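Local coordinates for computational Design of Enzyme (PDB 3TP4), which is a computationally designed protein of unconfirmed activity, probably intended to carry an activated serine in a catalytic triad on a TIM-barrel scaffold of the glycosyl hydrolase family 26 type, at residues V110-E115 with I168-W173; Y215-G220 with R232-D237; L243-Y248 with A262-I267. All blocks are in the same frame, centred on the assembly; numbering follows the deposited sequence.

Contact 1 (V110-E115 with I168-W173); sequences VGAGVE and IVFRPW
Parallel neighbours in the wall of a TIM barrel, residues 110-113 and 168-172 run side by side, their axes 10° apart, with Val-110, Gly-111 and Ala-112 abreast of Phe-170, Arg-171 and Pro-172. The ladder starts with Val-110 N giving its hydrogen to Val-169 O. Arg-171 N then returns a bond of 2.8 Å to Val-110 O, and Ala-112 N donates to Arg-171 O over 2.9 Å. The last rung, Trp-173 N to Ala-112 O, is bent to 125° and weak, where the chain turns a corner. That corner brings the indole back over strand 107-113: the methyl of Ala-112 sits above one face of the six-membered ring of Trp-173 in a CH-pi contact, CB to centroid 4.2 Å, while Gly-113 O lies in the ring plane, 3.6 Å from Trp-173 CE3. Upstream, Val-110 CG2 meets Ile-168 CG2 at 3.8 Å, their side chains passing at a slant. A chi1 of 167° turns Val-110 CG1 along the strand face toward Phe-170 CD1, 4.2 Å away. Phe-170 and Pro-172 share this face with Val-110 and Ala-112 and pack against helix 190-207. Arg-171 leaves by the other face, extended from CG to NE, its NH2 in a salt bridge with Asp-246 and a hydrogen bond to Gly-218 O. Alternate backbone groups are thus spent between these two strands and others on the strands flanking them; the outer face stays greasy under the helices, while the guanidinium of Arg-171 goes inward to a buried counter-charge.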
ATOM      1  N   VAL A 110       4.021   6.450  -0.024  1.00 28.76           N
ATOM      2  CA  VAL A 110       3.120   7.059   0.946  1.00 27.58           C
ATOM      3  C   VAL A 110       2.129   6.005   1.411  1.00 26.59           C
ATOM      4  O   VAL A 110       1.442   5.378   0.594  1.00 26.39           O
ATOM      5  CB  VAL A 110       2.336   8.234   0.330  1.00 33.03           C
ATOM      6  CG1 VAL A 110       1.186   8.643   1.250  1.00 30.13           C
ATOM      7  CG2 VAL A 110       3.271   9.429   0.013  1.00 29.33           C
ATOM      8  N   GLY A 111       2.061   5.797   2.721  1.00 23.93           N
ATOM      9  CA  GLY A 111       1.214   4.754   3.281  1.00 25.27           C
ATOM     10  C   GLY A 111       0.149   5.354   4.180  1.00 32.83           C
ATOM     11  O   GLY A 111       0.391   6.354   4.846  1.00 27.22           O
ATOM     12  N   ALA A 112      -1.039   4.763   4.182  1.00 29.32           N
ATOM     13  CA  ALA A 112      -2.101   5.180   5.092  1.00 32.04           C
ATOM     14  C   ALA A 112      -2.318   4.073   6.111  1.00 31.70           C
ATOM     15  O   ALA A 112      -2.811   2.994   5.767  1.00 29.99           O
ATOM     16  CB  ALA A 112      -3.393   5.457   4.318  1.00 30.11           C
ATOM     17  N   GLY A 113      -1.931   4.331   7.357  1.00 33.18           N
ATOM     18  CA  GLY A 113      -2.049   3.339   8.408  1.00 32.03           C
ATOM     19  C   GLY A 113      -3.483   3.243   8.880  1.00 32.01           C
ATOM     20  O   GLY A 113      -4.359   3.947   8.372  1.00 32.55           O
ATOM     21  N   VAL A 114      -3.742   2.379   9.854  1.00 34.37           N
ATOM     22  CA  VAL A 114      -5.112   2.197  10.307  1.00 28.28           C
ATOM     23  C   VAL A 114      -5.399   2.853  11.668  1.00 32.22           C
ATOM     24  O   VAL A 114      -6.322   2.448  12.378  1.00 44.48           O
ATOM     25  CB  VAL A 114      -5.563   0.705  10.250  1.00 25.57           C
ATOM     26  CG1 VAL A 114      -5.573   0.206   8.794  1.00 27.57           C
ATOM     27  CG2 VAL A 114      -4.670  -0.179  11.107  1.00 30.52           C
ATOM     28  N   GLU A 115      -4.640   3.893  12.002  0.50 17.73           N
ATOM     29  CA  GLU A 115      -4.842   4.603  13.264  0.50 31.99           C
ATOM     30  C   GLU A 115      -6.255   5.163  13.399  0.50 40.74           C
ATOM     31  O   GLU A 115      -6.876   5.047  14.453  0.50 39.13           O
ATOM     32  CB  GLU A 115      -3.820   5.727  13.441  0.50 31.75           C
ATOM     33  CG  GLU A 115      -2.401   5.241  13.670  0.50 33.17           C
ATOM     34  CD  GLU A 115      -1.803   4.607  12.430  0.50 29.27           C
ATOM     35  OE1 GLU A 115      -2.181   5.023  11.313  0.50 26.28           O
ATOM     36  OE2 GLU A 115      -0.956   3.696  12.575  0.50 30.79           O
ATOM     37  N   ILE A 168       3.999   8.146  -7.213  1.00 30.63           N
ATOM     38  CA  ILE A 168       3.976   7.809  -5.799  1.00 25.49           C
ATOM     39  C   ILE A 168       3.468   6.378  -5.631  1.00 27.78           C
ATOM     40  O   ILE A 168       2.452   5.998  -6.220  1.00 27.84           O
ATOM     41  CB  ILE A 168       3.048   8.770  -5.013  1.00 27.77           C
ATOM     42  CG1 ILE A 168       3.663  10.168  -4.940  1.00 31.30           C
ATOM     43  CG2 ILE A 168       2.812   8.264  -3.596  1.00 24.85           C
ATOM     44  CD1 ILE A 168       2.712  11.205  -4.384  1.00 36.86           C
ATOM     45  N   VAL A 169       4.189   5.579  -4.860  1.00 24.43           N
ATOM     46  CA  VAL A 169       3.715   4.244  -4.517  1.00 25.09           C
ATOM     47  C   VAL A 169       2.832   4.396  -3.292  1.00 28.80           C
ATOM     48  O   VAL A 169       3.326   4.641  -2.182  1.00 23.89           O
ATOM     49  CB  VAL A 169       4.888   3.297  -4.211  1.00 24.01           C
ATOM     50  CG1 VAL A 169       4.370   1.901  -3.880  1.00 21.65           C
ATOM     51  CG2 VAL A 169       5.844   3.261  -5.394  1.00 23.27           C
ATOM     52  N   PHE A 170       1.525   4.314  -3.509  1.00 26.23           N
ATOM     53  CA  PHE A 170       0.545   4.574  -2.460  1.00 28.27           C
ATOM     54  C   PHE A 170       0.068   3.263  -1.868  1.00 24.75           C
ATOM     55  O   PHE A 170      -0.378   2.385  -2.599  1.00 25.61           O
ATOM     56  CB  PHE A 170      -0.665   5.329  -3.034  1.00 23.01           C
ATOM     57  CG  PHE A 170      -1.748   5.564  -2.038  1.00 25.44           C
ATOM     58  CD1 PHE A 170      -1.486   6.257  -0.861  1.00 27.73           C
ATOM     59  CD2 PHE A 170      -3.035   5.099  -2.270  1.00 24.73           C
ATOM     60  CE1 PHE A 170      -2.485   6.482   0.064  1.00 27.83           C
ATOM     61  CE2 PHE A 170      -4.041   5.323  -1.348  1.00 27.08           C
ATOM     62  CZ  PHE A 170      -3.769   6.011  -0.182  1.00 26.05           C
ATOM     63  N   ARG A 171       0.171   3.137  -0.549  1.00 20.04           N
ATOM     64  CA  ARG A 171      -0.189   1.912   0.145  1.00 22.07           C
ATOM     65  C   ARG A 171      -1.351   2.169   1.093  1.00 24.60           C
ATOM     66  O   ARG A 171      -1.146   2.567   2.246  1.00 26.29           O
ATOM     67  CB  ARG A 171       0.999   1.378   0.944  1.00 25.36           C
ATOM     68  CG  ARG A 171       0.678   0.099   1.695  1.00 29.89           C
ATOM     69  CD  ARG A 171       1.873  -0.401   2.498  1.00 25.29           C
ATOM     70  NE  ARG A 171       1.582  -1.702   3.093  1.00 21.48           N
ATOM     71  CZ  ARG A 171       2.420  -2.377   3.873  1.00 23.45           C
ATOM     72  NH1 ARG A 171       3.628  -1.881   4.152  1.00 21.75           N
ATOM     73  NH2 ARG A 171       2.043  -3.548   4.367  1.00 21.38           N
ATOM     74  N   PRO A 172      -2.579   1.929   0.618  1.00 26.65           N
ATOM     75  CA  PRO A 172      -3.758   2.278   1.426  1.00 31.44           C
ATOM     76  C   PRO A 172      -4.174   1.216   2.456  1.00 30.00           C
ATOM     77  O   PRO A 172      -4.476   0.079   2.095  1.00 27.91           O
ATOM     78  CB  PRO A 172      -4.856   2.467   0.373  1.00 28.95           C
ATOM     79  CG  PRO A 172      -4.454   1.585  -0.755  1.00 22.47           C
ATOM     80  CD  PRO A 172      -2.935   1.519  -0.755  1.00 21.87           C
ATOM     81  N   TRP A 173      -4.183   1.613   3.728  1.00 26.98           N
ATOM     82  CA  TRP A 173      -4.749   0.828   4.835  1.00 23.65           C
ATOM     83  C   TRP A 173      -3.921  -0.385   5.240  1.00 26.51           C
ATOM     84  O   TRP A 173      -4.257  -1.529   4.900  1.00 26.88           O
ATOM     85  CB  TRP A 173      -6.203   0.433   4.536  1.00 26.88           C
ATOM     86  CG  TRP A 173      -6.988   1.562   3.932  1.00 28.97           C
ATOM     87  CD1 TRP A 173      -7.702   1.533   2.768  1.00 30.00           C
ATOM     88  CD2 TRP A 173      -7.113   2.895   4.448  1.00 25.66           C
ATOM     89  NE1 TRP A 173      -8.263   2.767   2.528  1.00 28.85           N
ATOM     90  CE2 TRP A 173      -7.927   3.616   3.548  1.00 27.03           C
ATOM     91  CE3 TRP A 173      -6.633   3.543   5.590  1.00 26.78           C
ATOM     92  CZ2 TRP A 173      -8.267   4.957   3.754  1.00 33.74           C
ATOM     93  CZ3 TRP A 173      -6.953   4.882   5.785  1.00 29.90           C
ATOM     94  CH2 TRP A 173      -7.770   5.571   4.875  1.00 37.75           C
TER

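Contact 2 (Y215-G220 with R232-D237); sequences YAWGPG and RTYPGD
Trp-217 lays one face of its indole against Tyr-234 and Pro-235, and here the packing is tight. Pro-235 CD stands almost squarely over the five-membered ring of Trp-217, 3.6 Å from its centroid and 5° off the normal, a well-formed CH-pi contact. Over the six-membered ring comes the edge of Tyr-234 in an edge-to-face pair, with Tyr-234 CD1 3.6 Å from Trp-217 CZ3 and the planes at 60°. Tyr-234 CA also reaches this ring, off-centre. With CG anti to the backbone N (chi1 162°), Trp-217 swings its indole off the end of strand 213-217 towards the loop, and Pro-219 CD of its own segment covers the opposite face. The two segments belong to one beta-alpha-beta crossover of the barrel: strand 213-217, short helix 227-230, then the loop that leads into strand 242-249. Were Trp-217 cut back to an alanine, a gap is likely to open beneath Pro-235, and the ring of Tyr-234 would probably lose the face its edge meets. The contact is slacker at the indole edge, where Trp-217 NE1 makes a weak, long bond of 3.4 Å to Thr-233 OG1, and Pro-219 CB comes no nearer than 3.8 Å to that same OG1. Towards solvent, the partly exposed Tyr-234 sends its OH to Asp-237 OD1 at 2.6 Å, using the anti lone pair of a carboxylate oxygen that also pairs with Lys-274.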
ATOM      1  N   TYR A 215      -0.211   1.264  -6.796  1.00 25.50           N
ATOM      2  CA  TYR A 215      -0.939   0.815  -5.615  1.00 23.94           C
ATOM      3  C   TYR A 215      -0.265  -0.366  -4.943  1.00 28.02           C
ATOM      4  O   TYR A 215      -0.079  -1.411  -5.552  1.00 24.15           O
ATOM      5  CB  TYR A 215      -2.401   0.508  -5.968  1.00 21.25           C
ATOM      6  CG  TYR A 215      -3.171   1.768  -6.288  1.00 21.50           C
ATOM      7  CD1 TYR A 215      -3.266   2.236  -7.601  1.00 23.22           C
ATOM      8  CD2 TYR A 215      -3.763   2.509  -5.280  1.00 25.65           C
ATOM      9  CE1 TYR A 215      -3.955   3.395  -7.898  1.00 24.43           C
ATOM     10  CE2 TYR A 215      -4.452   3.675  -5.564  1.00 27.64           C
ATOM     11  CZ  TYR A 215      -4.546   4.108  -6.872  1.00 27.35           C
ATOM     12  OH  TYR A 215      -5.228   5.266  -7.142  1.00 25.34           O
ATOM     13  N   ALA A 216       0.114  -0.182  -3.684  1.00 25.43           N
ATOM     14  CA  ALA A 216       0.798  -1.230  -2.937  1.00 25.02           C
ATOM     15  C   ALA A 216      -0.124  -1.856  -1.895  1.00 26.24           C
ATOM     16  O   ALA A 216      -0.994  -1.191  -1.331  1.00 25.80           O
ATOM     17  CB  ALA A 216       2.069  -0.677  -2.272  1.00 25.85           C
ATOM     18  N   TRP A 217       0.079  -3.147  -1.663  1.00 24.11           N
ATOM     19  CA  TRP A 217      -0.635  -3.906  -0.644  1.00 25.02           C
ATOM     20  C   TRP A 217       0.332  -4.916  -0.049  1.00 24.64           C
ATOM     21  O   TRP A 217       0.966  -5.673  -0.777  1.00 22.14           O
ATOM     22  CB  TRP A 217      -1.812  -4.656  -1.268  1.00 20.45           C
ATOM     23  CG  TRP A 217      -2.365  -5.794  -0.423  1.00 24.77           C
ATOM     24  CD1 TRP A 217      -3.306  -5.701   0.580  1.00 21.27           C
ATOM     25  CD2 TRP A 217      -2.028  -7.188  -0.530  1.00 25.25           C
ATOM     26  NE1 TRP A 217      -3.577  -6.967   1.092  1.00 22.71           N
ATOM     27  CE2 TRP A 217      -2.798  -7.886   0.432  1.00 22.32           C
ATOM     28  CE3 TRP A 217      -1.145  -7.915  -1.343  1.00 26.60           C
ATOM     29  CZ2 TRP A 217      -2.711  -9.270   0.593  1.00 21.82           C
ATOM     30  CZ3 TRP A 217      -1.058  -9.278  -1.178  1.00 28.64           C
ATOM     31  CH2 TRP A 217      -1.839  -9.947  -0.218  1.00 20.88           C
ATOM     32  N   GLY A 218       0.454  -4.917   1.271  1.00 19.12           N
ATOM     33  CA  GLY A 218       1.219  -5.944   1.967  1.00 22.92           C
ATOM     34  C   GLY A 218       0.445  -6.345   3.208  1.00 23.13           C
ATOM     35  O   GLY A 218       0.055  -5.479   3.991  1.00 24.36           O
ATOM     36  N   PRO A 219       0.199  -7.654   3.392  1.00 23.38           N
ATOM     37  CA  PRO A 219      -0.726  -8.064   4.451  1.00 25.99           C
ATOM     38  C   PRO A 219      -0.052  -8.293   5.805  1.00 28.38           C
ATOM     39  O   PRO A 219      -0.742  -8.637   6.762  1.00 26.66           O
ATOM     40  CB  PRO A 219      -1.298  -9.374   3.914  1.00 21.18           C
ATOM     41  CG  PRO A 219      -0.167  -9.961   3.139  1.00 26.17           C
ATOM     42  CD  PRO A 219       0.555  -8.777   2.508  1.00 22.64           C
ATOM     43  N   GLY A 220       1.260  -8.102   5.880  1.00 23.26           N
ATOM     44  CA  GLY A 220       1.992  -8.356   7.113  1.00 27.36           C
ATOM     45  C   GLY A 220       3.210  -9.224   6.829  1.00 28.48           C
ATOM     46  O   GLY A 220       3.796  -9.130   5.756  1.00 24.26           O
ATOM     47  N   ARG A 232      -5.130 -14.033   2.026  1.00 25.07           N
ATOM     48  CA  ARG A 232      -6.455 -13.903   2.646  1.00 31.08           C
ATOM     49  C   ARG A 232      -7.131 -12.561   2.346  1.00 33.74           C
ATOM     50  O   ARG A 232      -8.324 -12.515   2.040  1.00 27.21           O
ATOM     51  CB  ARG A 232      -6.392 -14.142   4.164  1.00 36.17           C
ATOM     52  CG  ARG A 232      -6.743 -15.576   4.563  1.00 51.52           C
ATOM     53  CD  ARG A 232      -6.274 -15.937   5.981  1.00 57.39           C
ATOM     54  NE  ARG A 232      -7.238 -15.547   7.008  1.00 54.29           N
ATOM     55  CZ  ARG A 232      -7.154 -15.894   8.292  1.00 48.95           C
ATOM     56  NH1 ARG A 232      -6.146 -16.646   8.722  1.00 41.55           N
ATOM     57  NH2 ARG A 232      -8.086 -15.487   9.151  1.00 40.38           N
ATOM     58  N   THR A 233      -6.363 -11.474   2.419  1.00 28.75           N
ATOM     59  CA  THR A 233      -6.923 -10.139   2.279  1.00 24.38           C
ATOM     60  C   THR A 233      -6.595  -9.473   0.937  1.00 29.48           C
ATOM     61  O   THR A 233      -6.783  -8.264   0.777  1.00 25.88           O
ATOM     62  CB  THR A 233      -6.447  -9.220   3.433  1.00 28.67           C
ATOM     63  OG1 THR A 233      -5.034  -8.992   3.329  1.00 31.99           O
ATOM     64  CG2 THR A 233      -6.752  -9.873   4.796  1.00 23.16           C
ATOM     65  N   TYR A 234      -6.113 -10.260  -0.021  1.00 25.51           N
ATOM     66  CA  TYR A 234      -5.689  -9.736  -1.317  1.00 28.03           C
ATOM     67  C   TYR A 234      -6.836  -9.050  -2.067  1.00 29.99           C
ATOM     68  O   TYR A 234      -7.869  -9.659  -2.302  1.00 26.20           O
ATOM     69  CB  TYR A 234      -5.155 -10.881  -2.166  1.00 27.32           C
ATOM     70  CG  TYR A 234      -4.631 -10.467  -3.525  1.00 27.09           C
ATOM     71  CD1 TYR A 234      -3.657  -9.477  -3.644  1.00 25.39           C
ATOM     72  CD2 TYR A 234      -5.081 -11.093  -4.687  1.00 28.62           C
ATOM     73  CE1 TYR A 234      -3.164  -9.108  -4.884  1.00 28.30           C
ATOM     74  CE2 TYR A 234      -4.587 -10.733  -5.936  1.00 27.57           C
ATOM     75  CZ  TYR A 234      -3.631  -9.735  -6.024  1.00 25.96           C
ATOM     76  OH  TYR A 234      -3.135  -9.369  -7.253  1.00 24.95           O
ATOM     77  N   PRO A 235      -6.656  -7.777  -2.451  1.00 24.42           N
ATOM     78  CA  PRO A 235      -7.745  -7.054  -3.123  1.00 25.26           C
ATOM     79  C   PRO A 235      -8.021  -7.509  -4.562  1.00 26.46           C
ATOM     80  O   PRO A 235      -9.116  -7.263  -5.065  1.00 27.87           O
ATOM     81  CB  PRO A 235      -7.260  -5.589  -3.108  1.00 22.99           C
ATOM     82  CG  PRO A 235      -6.275  -5.522  -2.034  1.00 24.61           C
ATOM     83  CD  PRO A 235      -5.573  -6.872  -2.058  1.00 21.76           C
ATOM     84  N   GLY A 236      -7.053  -8.143  -5.214  1.00 27.69           N
ATOM     85  CA  GLY A 236      -7.254  -8.619  -6.576  1.00 26.77           C
ATOM     86  C   GLY A 236      -6.283  -8.019  -7.579  1.00 24.98           C
ATOM     87  O   GLY A 236      -5.782  -6.912  -7.380  1.00 23.97           O
ATOM     88  N   ASP A 237      -6.048  -8.739  -8.675  1.00 28.88           N
ATOM     89  CA  ASP A 237      -5.103  -8.310  -9.705  1.00 29.52           C
ATOM     90  C   ASP A 237      -5.424  -6.948 -10.315  1.00 30.48           C
ATOM     91  O   ASP A 237      -4.517  -6.208 -10.700  1.00 26.19           O
ATOM     92  CB  ASP A 237      -5.022  -9.338 -10.832  1.00 29.91           C
ATOM     93  CG  ASP A 237      -4.557 -10.701 -10.354  1.00 35.14           C
ATOM     94  OD1 ASP A 237      -4.045 -10.815  -9.222  1.00 33.25           O
ATOM     95  OD2 ASP A 237      -4.695 -11.663 -11.133  1.00 33.19           O
TER

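Contact 3 (L243-Y248 with A262-I267); sequences LGLDTY and ADLRMI
Asp-263 OD2, lying 4.0 Å from Leu-245 CD1, is gripped from two sources: the backbone N of Phe-223 and a water that donates to it at 2.8 Å. The same water stands 2.7 Å from Thr-247 OG1, so it ties strand 242-249 to helix 254-274 where the two side chains do not meet directly. The other carboxylate oxygen, OD1, takes the backbone N of Gly-225, and the group is thereby held at both oxygens by the loop ahead of helix 227-230. Beside this polar corner the rest of the contact is mainly hydrocarbon packing. Leu-245 projects from the strand with CG anti to the backbone N (chi1 -175°), which carries its two methyls in among the helix side chains. CD2 does most of the touching, 3.6 Å from Leu-264 CD2 and 3.7 Å from Asp-263 CB; Leu-245 crosses both of these side chains at about a right angle. Farther along the helix, Ile-267 places CG1 between the backbone N and carbonyl carbon (chi1 71°), and the extended branch ends with CD1 against Leu-245 CB at 3.9 Å. That methyl also lies 4.0 Å from Leu-243 O, while Ile-267 CG2 is 3.9 Å from Gly-244 O, a carbonyl whose hydrogen bond comes from Tyr-230 OH. Strand and helix are successive elements of a beta-alpha-beta unit of the barrel, in which the helix packs over the strand that precedes it. With hydrocarbon packing and one water bridge between these segments, helix 254-274 is seated here chiefly by the fit of Leu-245 and Ile-267, while the buried carboxylate of Asp-263 finds its charge spread over backbone N-H groups and water, which would probably favour its ionised form.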
ATOM      1  N   LEU A 243       3.233  -6.004  -4.512  1.00 20.35           N
ATOM      2  CA  LEU A 243       2.920  -6.939  -3.443  1.00 23.65           C
ATOM      3  C   LEU A 243       3.998  -6.854  -2.383  1.00 22.62           C
ATOM      4  O   LEU A 243       5.193  -6.959  -2.699  1.00 22.08           O
ATOM      5  CB  LEU A 243       2.873  -8.367  -3.988  1.00 23.11           C
ATOM      6  CG  LEU A 243       1.939  -8.596  -5.175  1.00 35.15           C
ATOM      7  CD1 LEU A 243       2.197  -9.957  -5.790  1.00 40.85           C
ATOM      8  CD2 LEU A 243       0.509  -8.488  -4.727  1.00 38.84           C
ATOM      9  N   GLY A 244       3.585  -6.690  -1.131  1.00 23.93           N
ATOM     10  CA  GLY A 244       4.527  -6.412  -0.059  1.00 18.54           C
ATOM     11  C   GLY A 244       4.669  -7.472   1.023  1.00 22.49           C
ATOM     12  O   GLY A 244       4.085  -8.550   0.947  1.00 23.16           O
ATOM     13  N   LEU A 245       5.464  -7.138   2.036  1.00 25.64           N
ATOM     14  CA  LEU A 245       5.763  -8.026   3.152  1.00 23.87           C
ATOM     15  C   LEU A 245       6.387  -7.169   4.233  1.00 27.93           C
ATOM     16  O   LEU A 245       7.313  -6.397   3.958  1.00 25.93           O
ATOM     17  CB  LEU A 245       6.786  -9.092   2.745  1.00 20.28           C
ATOM     18  CG  LEU A 245       7.074 -10.152   3.810  1.00 24.24           C
ATOM     19  CD1 LEU A 245       5.949 -11.204   3.816  1.00 23.76           C
ATOM     20  CD2 LEU A 245       8.433 -10.829   3.553  1.00 22.68           C
ATOM     21  N   ASP A 246       5.894  -7.311   5.459  1.00 26.73           N
ATOM     22  CA  ASP A 246       6.368  -6.509   6.584  1.00 24.19           C
ATOM     23  C   ASP A 246       6.868  -7.425   7.693  1.00 30.13           C
ATOM     24  O   ASP A 246       6.093  -8.193   8.264  1.00 28.93           O
ATOM     25  CB  ASP A 246       5.233  -5.628   7.119  1.00 25.71           C
ATOM     26  CG  ASP A 246       4.579  -4.796   6.029  1.00 33.15           C
ATOM     27  OD1 ASP A 246       5.302  -4.168   5.229  1.00 24.29           O
ATOM     28  OD2 ASP A 246       3.339  -4.784   5.959  1.00 45.05           O
ATOM     29  N   THR A 247       8.159  -7.340   7.998  1.00 26.70           N
ATOM     30  CA  THR A 247       8.757  -8.225   8.983  1.00 29.74           C
ATOM     31  C   THR A 247       9.842  -7.523   9.781  1.00 28.67           C
ATOM     32  O   THR A 247      10.863  -7.099   9.223  1.00 25.79           O
ATOM     33  CB  THR A 247       9.386  -9.460   8.313  1.00 31.14           C
ATOM     34  OG1 THR A 247       8.373 -10.179   7.608  1.00 33.53           O
ATOM     35  CG2 THR A 247      10.002 -10.371   9.357  1.00 29.83           C
ATOM     36  N   TYR A 248       9.612  -7.390  11.084  1.00 27.25           N
ATOM     37  CA  TYR A 248      10.627  -6.886  11.997  1.00 29.80           C
ATOM     38  C   TYR A 248      11.095  -8.047  12.865  1.00 32.13           C
ATOM     39  O   TYR A 248      10.319  -8.944  13.170  1.00 28.68           O
ATOM     40  CB  TYR A 248      10.075  -5.754  12.862  1.00 30.79           C
ATOM     41  CG  TYR A 248      10.069  -4.399  12.186  1.00 36.51           C
ATOM     42  CD1 TYR A 248       9.902  -4.279  10.813  1.00 31.66           C
ATOM     43  CD2 TYR A 248      10.249  -3.239  12.922  1.00 42.97           C
ATOM     44  CE1 TYR A 248       9.908  -3.026  10.193  1.00 29.66           C
ATOM     45  CE2 TYR A 248      10.250  -1.991  12.312  1.00 47.79           C
ATOM     46  CZ  TYR A 248      10.080  -1.892  10.946  1.00 38.97           C
ATOM     47  OH  TYR A 248      10.095  -0.648  10.343  1.00 35.32           O
ATOM     48  N   ALA A 262      11.731 -17.721   2.984  1.00 27.20           N
ATOM     49  CA  ALA A 262      10.552 -18.410   2.441  1.00 27.07           C
ATOM     50  C   ALA A 262       9.453 -17.426   2.007  1.00 23.90           C
ATOM     51  O   ALA A 262       8.874 -17.563   0.926  1.00 25.48           O
ATOM     52  CB  ALA A 262      10.001 -19.415   3.453  1.00 27.66           C
ATOM     53  N   ASP A 263       9.165 -16.437   2.850  1.00 25.05           N
ATOM     54  CA  ASP A 263       8.178 -15.416   2.508  1.00 23.64           C
ATOM     55  C   ASP A 263       8.629 -14.535   1.344  1.00 24.70           C
ATOM     56  O   ASP A 263       7.828 -14.185   0.481  1.00 24.23           O
ATOM     57  CB  ASP A 263       7.865 -14.522   3.711  1.00 19.39           C
ATOM     58  CG  ASP A 263       6.932 -15.193   4.717  1.00 28.06           C
ATOM     59  OD1 ASP A 263       6.402 -16.280   4.413  1.00 28.94           O
ATOM     60  OD2 ASP A 263       6.725 -14.615   5.804  1.00 27.40           O
ATOM     61  N   LEU A 264       9.902 -14.152   1.331  1.00 23.74           N
ATOM     62  CA  LEU A 264      10.392 -13.322   0.233  1.00 22.23           C
ATOM     63  C   LEU A 264      10.350 -14.081  -1.092  1.00 24.90           C
ATOM     64  O   LEU A 264      10.035 -13.504  -2.139  1.00 24.07           O
ATOM     65  CB  LEU A 264      11.792 -12.746   0.538  1.00 21.45           C
ATOM     66  CG  LEU A 264      11.838 -11.628   1.595  1.00 25.24           C
ATOM     67  CD1 LEU A 264      13.267 -11.245   1.969  1.00 26.46           C
ATOM     68  CD2 LEU A 264      11.075 -10.378   1.133  1.00 27.84           C
ATOM     69  N   ARG A 265      10.648 -15.377  -1.052  1.00 25.59           N
ATOM     70  CA  ARG A 265      10.529 -16.198  -2.250  1.00 25.51           C
ATOM     71  C   ARG A 265       9.088 -16.209  -2.699  1.00 25.49           C
ATOM     72  O   ARG A 265       8.785 -16.046  -3.879  1.00 25.53           O
ATOM     73  CB  ARG A 265      10.959 -17.644  -1.993  1.00 26.74           C
ATOM     74  CG  ARG A 265      12.462 -17.862  -1.897  1.00 30.38           C
ATOM     75  CD  ARG A 265      12.769 -19.345  -1.671  1.00 34.32           C
ATOM     76  NE  ARG A 265      12.268 -20.174  -2.761  1.00 34.24           N
ATOM     77  CZ  ARG A 265      13.007 -20.568  -3.795  1.00 39.93           C
ATOM     78  NH1 ARG A 265      14.277 -20.202  -3.876  1.00 36.70           N
ATOM     79  NH2 ARG A 265      12.483 -21.334  -4.747  1.00 42.02           N
HETATM   80  N   MSE A 266       8.197 -16.437  -1.742  1.00 27.54           N
HETATM   81  CA  MSE A 266       6.780 -16.534  -2.046  1.00 24.26           C
HETATM   82  C   MSE A 266       6.240 -15.286  -2.728  1.00 22.43           C
HETATM   83  O   MSE A 266       5.565 -15.378  -3.758  1.00 26.68           O
HETATM   84  CB  MSE A 266       5.990 -16.786  -0.766  1.00 22.89           C
HETATM   85  CG  MSE A 266       4.502 -16.784  -0.982  1.00 27.24           C
HETATM   86 SE   MSE A 266       3.602 -16.843   0.742  1.00 54.17          SE
HETATM   87  CE  MSE A 266       4.093 -15.075   1.467  1.00 30.03           C
ATOM     88  N   ILE A 267       6.501 -14.111  -2.160  1.00 22.52           N
ATOM     89  CA  ILE A 267       5.952 -12.911  -2.777  1.00 24.28           C
ATOM     90  C   ILE A 267       6.521 -12.652  -4.178  1.00 20.45           C
ATOM     91  O   ILE A 267       5.807 -12.172  -5.050  1.00 25.46           O
ATOM     92  CB  ILE A 267       6.044 -11.652  -1.878  1.00 23.69           C
ATOM     93  CG1 ILE A 267       7.483 -11.156  -1.736  1.00 20.93           C
ATOM     94  CG2 ILE A 267       5.401 -11.916  -0.502  1.00 20.51           C
ATOM     95  CD1 ILE A 267       7.549  -9.789  -1.040  1.00 21.42           C
TER
HETATM   96  O   HOH W   1       8.545 -12.837   6.985  1.00 29.54           O

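In the fold
The contacts follow one another along the chain without overlap, and all reach the same curled parallel sheet of the TIM barrel. Contact 1 joins strands 107-113 and 168-174; strands 213-217 of contact 2 and 242-249 of contact 3 come next in the wall. The centres of contacts 1 and 2, and of 2 and 3, lie about 12 Å apart, those of 1 and 3 about 18 Å. Backbone bonds stitch the sequence together, Ala-216 N to Phe-170 O and Gly-244 N to Trp-217 O, and a salt bridge ties contact 1 to contact 3 inside the barrel. The three thus follow successive strands round one side of the wall, contacts 2 and 3 fastening a loop and a helix to it.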